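Local coordinates for structural polyprotein, VP3 (Israeli acute paralysis virus, PDB 5CDD) that probably serves as a structural capsid protein of Israeli acute paralysis virus, the VP3 part of a longer polyprotein, assembling with other coat-protein chains into pentamers, at residues 31-35 / 36-40; 118-122 / 123-127. All coordinates share one frame; numbering follows the deposited sequence.

Contact 1. Residues 31-35 / 36-40; sequences PLAYD and PNNEL
Asp35 and Asn38 close a type I beta turn in the N-terminal arm of this subunit, with Pro36 and Asn37 as its two central residues. The closing bond runs from Asn38 N to Asp35 O (3.1 Å), and the donor stands well above the carbonyl plane instead of on a lone pair. An Asx turn made by the side chain of Asp35 braces the same corner. The CB of Asp35 lies beside the tertiary amide nitrogen, 3.4 Å from Pro36 N. CG lies 3.7 Å from Pro36 CD, the side chain running across the proline ring at about a right angle. The torsion that sends CG anti to the backbone N (chi1 -163°) carries OD1 forward over the turn, where it accepts Asn37 N. OD1 thus reaches the amide two residues on, as an Asx turn requires; Pro36 between them has no N-H to offer.

Asn38 turns its own side chain to a different chain of the polyprotein: ND2 donates to Glu34 OE2 and Cys32 O there, and that carboxylate oxygen also receives the backbone N of Tyr34 and of Asp35. Tyr34 stacks on Tyr23 of another copy of VP3, placing the turn at a junction of subunits. Within the turn, the Asn37 N to Asp35 OD1 bond is 2.7 Å long with an angle of 160° at the hydrogen, and enters on the anti side of the carboxylate, 21° out of its plane.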
# COMPACT_ATOMS: atom_id res chain seq x y z
N PRO B 31 -7.91 6.18 -30.17
CA PRO B 31 -7.55 5.16 -31.15
C PRO B 31 -8.78 4.66 -31.90
O PRO B 31 -9.77 4.26 -31.28
CB PRO B 31 -6.92 4.07 -30.29
CG PRO B 31 -7.74 4.14 -29.05
CD PRO B 31 -7.83 5.64 -28.80
N LEU B 32 -8.73 4.70 -33.23
CA LEU B 32 -9.84 4.23 -34.04
C LEU B 32 -9.66 2.72 -34.22
O LEU B 32 -9.35 2.25 -35.32
CB LEU B 32 -9.84 4.93 -35.40
CG LEU B 32 -10.02 6.45 -35.39
CD1 LEU B 32 -9.99 6.97 -36.82
CD2 LEU B 32 -11.33 6.83 -34.72
N ALA B 33 -9.85 1.98 -33.14
CA ALA B 33 -9.68 0.53 -33.16
C ALA B 33 -10.77 -0.22 -32.41
O ALA B 33 -11.87 0.29 -32.20
CB ALA B 33 -8.32 0.17 -32.58
N TYR B 34 -10.44 -1.44 -32.00
CA TYR B 34 -11.35 -2.32 -31.27
C TYR B 34 -10.86 -2.48 -29.83
O TYR B 34 -11.63 -2.30 -28.88
CB TYR B 34 -11.38 -3.69 -31.97
CG TYR B 34 -11.78 -4.88 -31.11
CD1 TYR B 34 -13.11 -5.13 -30.79
CD2 TYR B 34 -10.81 -5.77 -30.64
CE1 TYR B 34 -13.47 -6.26 -30.04
CE2 TYR B 34 -11.16 -6.89 -29.89
CZ TYR B 34 -12.49 -7.13 -29.60
OH TYR B 34 -12.84 -8.25 -28.88
N ASP B 35 -9.58 -2.79 -29.68
CA ASP B 35 -8.96 -3.00 -28.38
C ASP B 35 -8.27 -1.74 -27.87
O ASP B 35 -7.49 -1.11 -28.59
CB ASP B 35 -7.94 -4.14 -28.47
CG ASP B 35 -7.56 -4.70 -27.11
OD1 ASP B 35 -7.22 -3.92 -26.20
OD2 ASP B 35 -7.60 -5.94 -26.96
N PRO B 36 -8.54 -1.35 -26.61
CA PRO B 36 -7.93 -0.17 -26.00
C PRO B 36 -6.42 -0.33 -25.92
O PRO B 36 -5.68 0.66 -25.83
CB PRO B 36 -8.57 -0.12 -24.62
CG PRO B 36 -9.87 -0.80 -24.81
CD PRO B 36 -9.52 -1.96 -25.69
N ASN B 37 -5.96 -1.58 -25.94
CA ASN B 37 -4.54 -1.87 -25.85
C ASN B 37 -3.97 -2.43 -27.15
O ASN B 37 -3.05 -3.25 -27.14
CB ASN B 37 -4.28 -2.86 -24.72
CG ASN B 37 -5.05 -2.53 -23.46
OD1 ASN B 37 -6.19 -2.95 -23.29
ND2 ASN B 37 -4.43 -1.75 -22.58
N ASN B 38 -4.53 -1.98 -28.28
CA ASN B 38 -4.07 -2.41 -29.59
C ASN B 38 -2.55 -2.25 -29.60
O ASN B 38 -2.04 -1.24 -29.11
CB ASN B 38 -4.72 -1.55 -30.67
CG ASN B 38 -4.37 -2.01 -32.08
OD1 ASN B 38 -3.23 -1.88 -32.52
ND2 ASN B 38 -5.35 -2.56 -32.78
N GLU B 39 -1.83 -3.22 -30.14
CA GLU B 39 -0.38 -3.14 -30.16
C GLU B 39 0.26 -4.20 -31.06
O GLU B 39 -0.19 -5.34 -31.10
CB GLU B 39 0.14 -3.33 -28.74
CG GLU B 39 1.38 -2.54 -28.43
CD GLU B 39 2.01 -2.95 -27.11
OE1 GLU B 39 1.28 -3.45 -26.23
OE2 GLU B 39 3.23 -2.75 -26.94
N LEU B 40 1.31 -3.80 -31.77
CA LEU B 40 2.01 -4.72 -32.65
C LEU B 40 3.18 -5.36 -31.89
O LEU B 40 3.45 -5.00 -30.75
CB LEU B 40 2.56 -3.98 -33.88
CG LEU B 40 1.56 -3.32 -34.82
CD1 LEU B 40 2.32 -2.68 -35.97
CD2 LEU B 40 0.57 -4.35 -35.36

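Contact 2. Residues 118-122 / 123-127; sequences IDAAP and CEYVA
With CG anti to its own carbonyl carbon (chi1 -56°) and an extended next bond (chi2 -179°), Glu124 lays its side chain back along the start of helix 122-127, where OE1 accepts Ala121 N. Ala121 is the N-cap and Glu124 lies three residues on, so the bond is one half of a capping box; the reciprocal half is missing because alanine has no polar side-chain atom to offer. The bond measures 2.9 Å from Ala121 N to Glu124 OE1 and uses the anti lone pair, away from OE2. Beside it, Ala121 CB packs 3.6 Å from Glu124 OE1.

The helix proper starts at the carbonyl of the cap. Tyr125 N meets Ala121 O at 2.8 Å, with a C=O...N angle of 173°, and Glu124 N adds a weak bond to the same oxygen. One residue further, Val126 N reaches Pro122 O at 3.2 Å. Pro122 fits the first turn, where a missing N-H costs no helical bond. Tyr125, its CG anti to the backbone N, carries its ring away from the cap; Ala120 CB sits at the ring's edge, 4.2 Å from Tyr125 CB.

Glu124 is buried, and its charge is met twice: OE1 by Lys66 of strand 64-72 and OE2 by Lys262 of strand 255-265, which probably keeps the carboxylate ionised. Lys66 also donates to Asp119 O. The short helix follows strand 111-118 and precedes strand 132-144, within the long connection from 90-92 to 132-144, consistent with the C-to-D connection of a viral jelly roll. Cys123 and Val126 pack on helix 56-60, while Tyr125 stacks on Tyr80 of a neighbouring polyprotein chain.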
# COMPACT_ATOMS: atom_id res chain seq x y z
N ILE B 118 21.92 21.44 -51.44
CA ILE B 118 22.99 20.92 -50.61
C ILE B 118 23.05 19.39 -50.66
O ILE B 118 22.09 18.71 -50.30
CB ILE B 118 22.77 21.42 -49.17
CG1 ILE B 118 22.45 22.93 -49.21
CG2 ILE B 118 23.99 21.17 -48.33
CD1 ILE B 118 21.90 23.48 -47.92
N ASP B 119 24.18 18.85 -51.11
CA ASP B 119 24.37 17.40 -51.20
C ASP B 119 24.81 16.82 -49.86
O ASP B 119 25.98 16.50 -49.65
CB ASP B 119 25.41 17.04 -52.27
CG ASP B 119 26.80 17.58 -51.95
OD1 ASP B 119 27.80 17.00 -52.44
OD2 ASP B 119 26.90 18.59 -51.21
N ALA B 120 23.85 16.69 -48.95
CA ALA B 120 24.12 16.18 -47.62
C ALA B 120 24.47 14.69 -47.54
O ALA B 120 23.96 13.87 -48.31
CB ALA B 120 22.93 16.46 -46.71
N ALA B 121 25.35 14.38 -46.60
CA ALA B 121 25.77 13.01 -46.32
C ALA B 121 24.89 12.64 -45.13
O ALA B 121 24.37 13.51 -44.44
CB ALA B 121 27.23 12.98 -45.92
N PRO B 122 24.71 11.33 -44.87
CA PRO B 122 23.86 10.95 -43.74
C PRO B 122 24.03 11.74 -42.43
O PRO B 122 23.04 12.13 -41.82
CB PRO B 122 24.15 9.45 -43.58
CG PRO B 122 25.49 9.27 -44.24
CD PRO B 122 25.40 10.16 -45.43
N CYS B 123 25.26 12.00 -42.00
CA CYS B 123 25.45 12.74 -40.76
C CYS B 123 25.10 14.22 -40.91
O CYS B 123 24.61 14.85 -39.97
CB CYS B 123 26.89 12.60 -40.25
SG CYS B 123 28.14 13.50 -41.18
N GLU B 124 25.36 14.78 -42.09
CA GLU B 124 25.05 16.19 -42.34
C GLU B 124 23.54 16.37 -42.43
O GLU B 124 23.00 17.42 -42.06
CB GLU B 124 25.69 16.64 -43.66
CG GLU B 124 27.20 16.44 -43.74
CD GLU B 124 27.78 16.94 -45.05
OE1 GLU B 124 27.25 16.57 -46.12
OE2 GLU B 124 28.77 17.71 -45.02
N TYR B 125 22.86 15.33 -42.91
CA TYR B 125 21.41 15.33 -43.06
C TYR B 125 20.72 15.34 -41.70
O TYR B 125 19.70 16.00 -41.51
CB TYR B 125 20.99 14.09 -43.87
CG TYR B 125 19.53 14.02 -44.27
CD1 TYR B 125 18.57 13.52 -43.39
CD2 TYR B 125 19.11 14.43 -45.54
CE1 TYR B 125 17.23 13.42 -43.77
CE2 TYR B 125 17.78 14.33 -45.92
CZ TYR B 125 16.84 13.83 -45.04
OH TYR B 125 15.52 13.73 -45.42
N VAL B 126 21.31 14.62 -40.74
CA VAL B 126 20.77 14.55 -39.39
C VAL B 126 21.01 15.83 -38.61
O VAL B 126 20.10 16.36 -37.97
CB VAL B 126 21.39 13.36 -38.62
CG1 VAL B 126 20.92 13.36 -37.17
CG2 VAL B 126 21.00 12.05 -39.29
N ALA B 127 22.24 16.33 -38.65
CA ALA B 127 22.61 17.55 -37.94
C ALA B 127 21.71 18.73 -38.28
O ALA B 127 21.59 19.68 -37.50
CB ALA B 127 24.06 17.90 -38.23

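The two contacts lie on separate parts of the chain, their centres 37 Å apart and nearest atoms about 23 Å apart, and they share no helix or strand. Contact 1 sits some 40 Å from the chain's centre in an extended arm; its burial comes largely from other subunits, and its outer corner is exposed. Contact 2 lies only 4 Å from that centre, entirely buried beside the strands of the jelly roll. Both use a carboxylate to receive a backbone amide, but in the turn the acceptor precedes its donor in sequence, whereas at the helix start it follows. The acid of 123-127 is also paired with lysines of its own chain.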